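Local coordinates for stage II sporulation protein SA (Bacillus subtilis, PDB 3O6Q) that acts as the toxin of a type II toxin-antitoxin system, killing the cell during sporulation unless neutralised by its antitoxin SpoIISB, at residues I45-A49 with I115-Y120; Y72-K78 with Q92-D96. One frame throughout, in Å; residues are numbered along the deposited sequence.

Contact 1 (I45-A49 with I115-Y120); sequences IDAYA and IETQNY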
ATOM      1  N   ILE A  45     -16.859   8.252 -19.403  1.00 63.82           N
ATOM      2  CA  ILE A  45     -17.089   7.808 -18.047  1.00 62.18           C
ATOM      3  C   ILE A  45     -17.113   6.269 -17.984  1.00 61.32           C
ATOM      4  O   ILE A  45     -16.478   5.673 -17.113  1.00 57.43           O
ATOM      5  CB  ILE A  45     -18.365   8.441 -17.479  1.00 63.17           C
ATOM      6  CG1 ILE A  45     -18.183   9.955 -17.346  1.00 64.40           C
ATOM      7  CG2 ILE A  45     -18.679   7.890 -16.066  1.00 61.05           C
ATOM      8  CD1 ILE A  45     -19.526  10.742 -17.225  1.00 65.61           C
ATOM      9  N   ASP A  46     -17.795   5.632 -18.935  1.00 65.58           N
ATOM     10  CA  ASP A  46     -17.880   4.160 -18.982  1.00 65.91           C
ATOM     11  C   ASP A  46     -16.534   3.461 -19.241  1.00 63.72           C
ATOM     12  O   ASP A  46     -16.274   2.414 -18.645  1.00 65.53           O
ATOM     13  CB  ASP A  46     -18.918   3.697 -20.012  1.00 72.12           C
ATOM     14  CG  ASP A  46     -20.352   4.090 -19.635  1.00 76.07           C
ATOM     15  OD1 ASP A  46     -20.659   4.207 -18.413  1.00 78.06           O
ATOM     16  OD2 ASP A  46     -21.174   4.259 -20.571  1.00 76.21           O
ATOM     17  N   ALA A  47     -15.683   4.019 -20.101  1.00 61.67           N
ATOM     18  CA  ALA A  47     -14.356   3.440 -20.316  1.00 59.45           C
ATOM     19  C   ALA A  47     -13.565   3.516 -19.020  1.00 56.80           C
ATOM     20  O   ALA A  47     -12.976   2.517 -18.566  1.00 54.91           O
ATOM     21  CB  ALA A  47     -13.611   4.142 -21.417  1.00 59.84           C
ATOM     22  N   TYR A  48     -13.529   4.712 -18.442  1.00 56.53           N
ATOM     23  CA  TYR A  48     -12.871   4.920 -17.171  1.00 55.29           C
ATOM     24  C   TYR A  48     -13.392   3.915 -16.150  1.00 51.61           C
ATOM     25  O   TYR A  48     -12.611   3.271 -15.472  1.00 48.95           O
ATOM     26  CB  TYR A  48     -13.104   6.358 -16.673  1.00 57.39           C
ATOM     27  CG  TYR A  48     -12.127   6.822 -15.607  1.00 58.31           C
ATOM     28  CD1 TYR A  48     -11.065   7.671 -15.929  1.00 62.84           C
ATOM     29  CD2 TYR A  48     -12.239   6.400 -14.295  1.00 56.79           C
ATOM     30  CE1 TYR A  48     -10.130   8.110 -14.958  1.00 59.92           C
ATOM     31  CE2 TYR A  48     -11.315   6.824 -13.327  1.00 57.45           C
ATOM     32  CZ  TYR A  48     -10.263   7.688 -13.667  1.00 59.35           C
ATOM     33  OH  TYR A  48      -9.343   8.128 -12.711  1.00 62.64           O
ATOM     34  N   ALA A  49     -14.709   3.797 -16.014  1.00 52.72           N
ATOM     35  CA  ALA A  49     -15.262   2.897 -14.975  1.00 51.96           C
ATOM     36  C   ALA A  49     -14.861   1.434 -15.238  1.00 50.86           C
ATOM     37  O   ALA A  49     -14.568   0.704 -14.303  1.00 47.54           O
ATOM     38  CB  ALA A  49     -16.771   3.042 -14.822  1.00 52.67           C
ATOM     39  N   ILE A 115     -17.005   9.126 -10.484  1.00 55.57           N
ATOM     40  CA  ILE A 115     -16.259   9.460 -11.697  1.00 55.43           C
ATOM     41  C   ILE A 115     -17.013  10.584 -12.395  1.00 61.78           C
ATOM     42  O   ILE A 115     -18.165  10.412 -12.833  1.00 61.55           O
ATOM     43  CB  ILE A 115     -16.112   8.275 -12.690  1.00 54.24           C
ATOM     44  CG1 ILE A 115     -15.475   7.036 -11.993  1.00 51.20           C
ATOM     45  CG2 ILE A 115     -15.334   8.740 -13.974  1.00 53.94           C
ATOM     46  CD1 ILE A 115     -15.472   5.723 -12.866  1.00 49.20           C
ATOM     47  N   GLU A 116     -16.348  11.732 -12.485  1.00 66.07           N
ATOM     48  CA  GLU A 116     -16.942  12.956 -12.989  1.00 71.88           C
ATOM     49  C   GLU A 116     -18.297  13.251 -12.330  1.00 73.36           C
ATOM     50  O   GLU A 116     -18.318  13.715 -11.197  1.00 74.44           O
ATOM     51  CB  GLU A 116     -16.994  12.936 -14.526  1.00 79.39           C
ATOM     52  CG  GLU A 116     -15.612  13.150 -15.133  1.00 82.15           C
ATOM     53  CD  GLU A 116     -15.588  12.971 -16.637  1.00 88.61           C
ATOM     54  OE1 GLU A 116     -16.576  13.373 -17.302  1.00101.80           O
ATOM     55  OE2 GLU A 116     -14.578  12.432 -17.157  1.00 87.27           O
ATOM     56  N   THR A 117     -19.405  12.962 -13.009  1.00 74.16           N
ATOM     57  CA  THR A 117     -20.726  13.215 -12.458  1.00 76.20           C
ATOM     58  C   THR A 117     -21.433  11.915 -12.034  1.00 74.30           C
ATOM     59  O   THR A 117     -22.567  11.953 -11.555  1.00 73.56           O
ATOM     60  CB  THR A 117     -21.636  13.952 -13.490  1.00 83.82           C
ATOM     61  OG1 THR A 117     -21.708  13.177 -14.692  1.00 83.34           O
ATOM     62  CG2 THR A 117     -21.118  15.366 -13.816  1.00 86.78           C
ATOM     63  N   GLN A 118     -20.782  10.766 -12.220  1.00 71.01           N
ATOM     64  CA  GLN A 118     -21.450   9.486 -12.063  1.00 67.96           C
ATOM     65  C   GLN A 118     -21.067   8.802 -10.771  1.00 63.08           C
ATOM     66  O   GLN A 118     -19.889   8.750 -10.417  1.00 59.75           O
ATOM     67  CB  GLN A 118     -21.164   8.580 -13.261  1.00 69.84           C
ATOM     68  CG  GLN A 118     -22.037   8.923 -14.480  1.00 76.18           C
ATOM     69  CD  GLN A 118     -22.226   7.742 -15.441  1.00 77.12           C
ATOM     70  OE1 GLN A 118     -21.568   6.688 -15.327  1.00 74.00           O
ATOM     71  NE2 GLN A 118     -23.117   7.931 -16.413  1.00 80.75           N
ATOM     72  N   ASN A 119     -22.078   8.281 -10.080  1.00 62.44           N
ATOM     73  CA  ASN A 119     -21.907   7.621  -8.790  1.00 61.08           C
ATOM     74  C   ASN A 119     -21.786   6.130  -8.912  1.00 60.02           C
ATOM     75  O   ASN A 119     -22.517   5.486  -9.646  1.00 62.39           O
ATOM     76  CB  ASN A 119     -23.060   7.962  -7.849  1.00 62.25           C
ATOM     77  CG  ASN A 119     -23.041   9.443  -7.430  1.00 63.25           C
ATOM     78  OD1 ASN A 119     -22.012  10.105  -7.487  1.00 63.73           O
ATOM     79  ND2 ASN A 119     -24.188   9.962  -7.058  1.00 65.08           N
ATOM     80  N   TYR A 120     -20.850   5.595  -8.151  1.00 59.42           N
ATOM     81  CA  TYR A 120     -20.609   4.184  -8.087  1.00 60.35           C
ATOM     82  C   TYR A 120     -20.315   3.806  -6.638  1.00 57.79           C
ATOM     83  O   TYR A 120     -20.232   4.677  -5.754  1.00 59.03           O
ATOM     84  CB  TYR A 120     -19.384   3.802  -8.949  1.00 61.68           C
ATOM     85  CG  TYR A 120     -19.508   4.070 -10.432  1.00 63.64           C
ATOM     86  CD1 TYR A 120     -19.885   3.058 -11.289  1.00 66.82           C
ATOM     87  CD2 TYR A 120     -19.224   5.320 -10.975  1.00 65.41           C
ATOM     88  CE1 TYR A 120     -19.997   3.268 -12.647  1.00 68.69           C
ATOM     89  CE2 TYR A 120     -19.331   5.551 -12.360  1.00 69.42           C
ATOM     90  CZ  TYR A 120     -19.721   4.505 -13.191  1.00 70.70           C
ATOM     91  OH  TYR A 120     -19.846   4.648 -14.564  1.00 74.68           O
TER

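Contact 2 (Y72-K78 with Q92-D96); sequences YSTQADK and QTRLD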
ATOM      1  N   TYR A  72     -24.264   3.251  -8.898  1.00 56.91           N
ATOM      2  CA  TYR A  72     -25.016   3.673  -7.736  1.00 57.56           C
ATOM      3  C   TYR A  72     -25.755   4.979  -8.060  1.00 61.45           C
ATOM      4  O   TYR A  72     -25.686   5.960  -7.317  1.00 60.44           O
ATOM      5  CB  TYR A  72     -24.083   3.802  -6.525  1.00 53.93           C
ATOM      6  CG  TYR A  72     -24.842   3.887  -5.215  1.00 54.14           C
ATOM      7  CD1 TYR A  72     -25.331   2.747  -4.591  1.00 53.13           C
ATOM      8  CD2 TYR A  72     -25.089   5.105  -4.617  1.00 55.22           C
ATOM      9  CE1 TYR A  72     -26.060   2.825  -3.412  1.00 53.39           C
ATOM     10  CE2 TYR A  72     -25.802   5.189  -3.437  1.00 55.69           C
ATOM     11  CZ  TYR A  72     -26.290   4.048  -2.835  1.00 54.41           C
ATOM     12  OH  TYR A  72     -27.027   4.152  -1.663  1.00 54.25           O
ATOM     13  N   SER A  73     -26.468   4.945  -9.191  1.00 64.48           N
ATOM     14  CA  SER A  73     -27.217   6.076  -9.717  1.00 67.51           C
ATOM     15  C   SER A  73     -28.722   5.924  -9.529  1.00 70.60           C
ATOM     16  O   SER A  73     -29.376   6.745  -8.896  1.00 69.67           O
ATOM     17  CB  SER A  73     -26.952   6.204 -11.220  1.00 69.29           C
ATOM     18  OG  SER A  73     -25.596   6.404 -11.447  1.00 67.70           O
ATOM     19  N   THR A  74     -29.270   4.883 -10.145  1.00 73.34           N
ATOM     20  CA  THR A  74     -30.705   4.660 -10.148  1.00 76.15           C
ATOM     21  C   THR A  74     -31.069   3.891  -8.888  1.00 75.25           C
ATOM     22  O   THR A  74     -30.219   3.227  -8.282  1.00 72.72           O
ATOM     23  CB  THR A  74     -31.125   3.876 -11.385  1.00 78.22           C
ATOM     24  OG1 THR A  74     -30.269   2.736 -11.544  1.00 75.61           O
ATOM     25  CG2 THR A  74     -30.994   4.746 -12.613  1.00 81.63           C
ATOM     26  N   GLN A  75     -32.320   4.021  -8.469  1.00 77.49           N
ATOM     27  CA  GLN A  75     -32.789   3.348  -7.273  1.00 76.71           C
ATOM     28  C   GLN A  75     -32.615   1.848  -7.456  1.00 75.06           C
ATOM     29  O   GLN A  75     -32.354   1.133  -6.494  1.00 75.84           O
ATOM     30  CB  GLN A  75     -34.257   3.708  -6.987  1.00 78.92           C
ATOM     31  CG  GLN A  75     -34.841   3.130  -5.672  1.00 79.39           C
ATOM     32  CD  GLN A  75     -34.085   3.579  -4.401  1.00 79.28           C
ATOM     33  OE1 GLN A  75     -34.014   4.774  -4.070  1.00 80.05           O
ATOM     34  NE2 GLN A  75     -33.518   2.611  -3.690  1.00 75.83           N
ATOM     35  N   ALA A  76     -32.748   1.385  -8.691  1.00 74.81           N
ATOM     36  CA  ALA A  76     -32.543  -0.022  -9.000  1.00 74.31           C
ATOM     37  C   ALA A  76     -31.122  -0.432  -8.655  1.00 70.40           C
ATOM     38  O   ALA A  76     -30.915  -1.479  -8.075  1.00 69.18           O
ATOM     39  CB  ALA A  76     -32.838  -0.315 -10.467  1.00 76.24           C
ATOM     40  N   ASP A  77     -30.152   0.404  -9.008  1.00 70.04           N
ATOM     41  CA  ASP A  77     -28.753   0.169  -8.646  1.00 68.38           C
ATOM     42  C   ASP A  77     -28.575   0.077  -7.147  1.00 68.24           C
ATOM     43  O   ASP A  77     -27.820  -0.763  -6.641  1.00 68.81           O
ATOM     44  CB  ASP A  77     -27.843   1.299  -9.163  1.00 66.67           C
ATOM     45  CG  ASP A  77     -27.878   1.441 -10.670  1.00 66.44           C
ATOM     46  OD1 ASP A  77     -28.174   0.437 -11.338  1.00 65.48           O
ATOM     47  OD2 ASP A  77     -27.633   2.566 -11.166  1.00 66.32           O
ATOM     48  N   LYS A  78     -29.267   0.954  -6.434  1.00 71.28           N
ATOM     49  CA  LYS A  78     -29.119   1.033  -4.983  1.00 71.00           C
ATOM     50  C   LYS A  78     -29.737  -0.212  -4.334  1.00 72.64           C
ATOM     51  O   LYS A  78     -29.092  -0.865  -3.508  1.00 68.51           O
ATOM     52  CB  LYS A  78     -29.753   2.325  -4.449  1.00 69.13           C
ATOM     53  CG  LYS A  78     -29.173   3.582  -5.085  1.00 67.21           C
ATOM     54  CD  LYS A  78     -29.669   4.847  -4.435  1.00 67.82           C
ATOM     55  CE  LYS A  78     -28.947   6.071  -4.996  1.00 66.92           C
ATOM     56  NZ  LYS A  78     -29.110   7.239  -4.081  1.00 66.88           N
ATOM     57  N   GLN A  92     -28.182   2.242   2.761  1.00 58.64           N
ATOM     58  CA  GLN A  92     -28.406   3.235   1.720  1.00 59.63           C
ATOM     59  C   GLN A  92     -28.154   4.647   2.189  1.00 60.00           C
ATOM     60  O   GLN A  92     -27.602   5.443   1.433  1.00 62.25           O
ATOM     61  CB  GLN A  92     -29.835   3.131   1.189  1.00 61.72           C
ATOM     62  CG  GLN A  92     -30.048   3.823  -0.142  1.00 63.46           C
ATOM     63  CD  GLN A  92     -31.449   3.775  -0.630  1.00 65.61           C
ATOM     64  OE1 GLN A  92     -31.826   2.826  -1.286  1.00 68.32           O
ATOM     65  NE2 GLN A  92     -32.218   4.817  -0.370  1.00 67.36           N
ATOM     66  N   THR A  93     -28.564   4.974   3.408  1.00 61.99           N
ATOM     67  CA  THR A  93     -28.411   6.347   3.872  1.00 65.81           C
ATOM     68  C   THR A  93     -26.922   6.647   4.019  1.00 64.73           C
ATOM     69  O   THR A  93     -26.458   7.716   3.625  1.00 64.82           O
ATOM     70  CB  THR A  93     -29.334   6.722   5.108  1.00 69.64           C
ATOM     71  OG1 THR A  93     -29.363   5.660   6.063  1.00 70.97           O
ATOM     72  CG2 THR A  93     -30.789   6.986   4.639  1.00 68.96           C
ATOM     73  N   ARG A  94     -26.147   5.676   4.491  1.00 69.20           N
ATOM     74  CA  ARG A  94     -24.697   5.886   4.633  1.00 67.68           C
ATOM     75  C   ARG A  94     -24.076   6.165   3.290  1.00 61.93           C
ATOM     76  O   ARG A  94     -23.314   7.114   3.120  1.00 64.04           O
ATOM     77  CB  ARG A  94     -23.972   4.663   5.201  1.00 72.59           C
ATOM     78  CG  ARG A  94     -24.177   4.328   6.659  1.00 83.52           C
ATOM     79  CD  ARG A  94     -22.797   4.063   7.292  1.00 85.23           C
ATOM     80  NE  ARG A  94     -22.921   3.302   8.524  1.00 93.15           N
ATOM     81  CZ  ARG A  94     -21.995   2.465   8.995  1.00100.63           C
ATOM     82  NH1 ARG A  94     -20.851   2.239   8.340  1.00 95.92           N
ATOM     83  NH2 ARG A  94     -22.225   1.827  10.134  1.00107.18           N
ATOM     84  N   LEU A  95     -24.400   5.318   2.332  1.00 57.88           N
ATOM     85  CA  LEU A  95     -23.803   5.421   1.034  1.00 57.15           C
ATOM     86  C   LEU A  95     -24.215   6.709   0.345  1.00 59.45           C
ATOM     87  O   LEU A  95     -23.368   7.421  -0.202  1.00 57.22           O
ATOM     88  CB  LEU A  95     -24.202   4.223   0.189  1.00 58.10           C
ATOM     89  CG  LEU A  95     -23.585   2.885   0.566  1.00 55.08           C
ATOM     90  CD1 LEU A  95     -24.240   1.889  -0.353  1.00 52.50           C
ATOM     91  CD2 LEU A  95     -22.085   2.902   0.401  1.00 50.94           C
ATOM     92  N   ASP A  96     -25.512   7.022   0.410  1.00 64.44           N
ATOM     93  CA  ASP A  96     -26.043   8.283  -0.117  1.00 67.46           C
ATOM     94  C   ASP A  96     -25.332   9.472   0.475  1.00 67.20           C
ATOM     95  O   ASP A  96     -25.048  10.436  -0.237  1.00 66.78           O
ATOM     96  CB  ASP A  96     -27.543   8.428   0.154  1.00 69.71           C
ATOM     97  CG  ASP A  96     -28.386   7.419  -0.617  1.00 70.91           C
ATOM     98  OD1 ASP A  96     -29.602   7.341  -0.340  1.00 74.77           O
ATOM     99  OD2 ASP A  96     -27.842   6.699  -1.487  1.00 68.23           O
TER

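Contact 1 (I45-A49 with I115-Y120)
The first turn of helix 45-61 packs against a beta hairpin, where Ile-45, Tyr-48 and Ala-49 meet Ile-115, which opens the type II' turn Ile-115 to Gln-118, and Tyr-120 on the strand that follows. The turn joins strands 108-115 and 118-125 of the antiparallel sheet, and the short axes of helix 45-49 and strand 118-120 pass 10.9 Å apart at 24°. No hydrogen bond links the two segments; the contact is van der Waals packing, mostly apolar. Ile-45 fills the middle: its CG2 branch meets Ile-115 CG2 at 4.0 Å and lies at the edge of the Tyr-120 ring, near the ring plane, while CG1 and CD1 lie alongside the carboxylate of Glu-116, CG1 3.8 Å from Glu-116 OE1. One turn along the helix, Tyr-48 and Ala-49 receive Ile-115 CD1, 3.6 Å from Tyr-48 CD2 and also 3.6 Å from Ala-49 CB. The extended chi2 of Ile-115 (172°) carries that methyl to the helix backbone, where it comes within 3.5 Å of Ala-49 CA. The methyl of Ala-49 also approaches the phenol end of Tyr-120, whose ring meets that of His-71 from the neighbouring strand. Ile-115 also pairs in an antiparallel ladder with a strand of a neighbouring chain, so the sheet continues across the interface. The Tyr-120 hydroxyl gives a weak hydrogen bond to Gln-118 OE1 at 2.8 Å, and that same oxygen sits 3.2 Å from Ile-45 CG2.

Contact 2 (Y72-K78 with Q92-D96)
Tyr-72, just after strand 66-71, reaches across to helix 88-96 and sets its hydroxyl among Gln-92, Leu-95 and Asp-96. This is the tightly packed part of the contact. The phenol end lies against the Leu-95 side chain, with CZ 3.7 Å from Leu-95 CB and CE1 at the same distance from Leu-95 CD1; the leucine in turn rests on Leu-110 and Pro-112 of strand 108-115. With CG of Tyr-72 opposite its backbone N (chi1 -165°), the ring extends toward the helix, and Lys-78 CG covers one of its faces, 3.6 Å above the plane. Two donors converge on a single carboxylate oxygen: Tyr-72 OH gives a hydrogen bond to Asp-96 OD2 at 2.7 Å, and Lys-78 NZ forms a salt bridge with Asp-96 OD2 at 2.9 Å. They approach from opposite faces of the carboxylate plane, 42° and 56° out of it, and would be expected to favour the charged aspartate. Toward solvent the contact thins to one amide pair. Exposed Gln-75 bends at chi2 and sends NE2 to Gln-92 OE1, a nearly straight 2.9 Å bond in the donor's amide plane but tilted from the acceptor's carbonyl plane; NE2 also bonds Asp-79 OD1 of its own helix. The capping-box pattern of Thr-74 and Asp-77 starts helix 75-82, mainly through Thr-74 N to Asp-77 OD2, the placement of Thr-74 OG1 being doubtful. The contact joins two successive helices, 75-82 and 88-96, in the helical connection between strands 66-71 and 101-102.

In the fold
The two contacts lie about 15 Å apart between centres; helix 45-61 and the helical pair 75-82/88-96 lie on opposite faces of the four-stranded antiparallel sheet. Along the chain contact 2 is nested within contact 1: helix 45-61 comes first, then strand 66-71 leads into helices 75-82 and 88-96, and the chain returns through strands 108-115 and 118-125. They join where strand 118-125 meets Tyr-72, just beyond strand 66-71, Asn-119 O lying 2.9 Å from Tyr-72 N, a probable hydrogen bond. Contact 1 thus holds a helix to the hairpin end of the sheet, and contact 2 the helical pair over its other side, together building the layered, probably cytoplasmic, domain of the toxin.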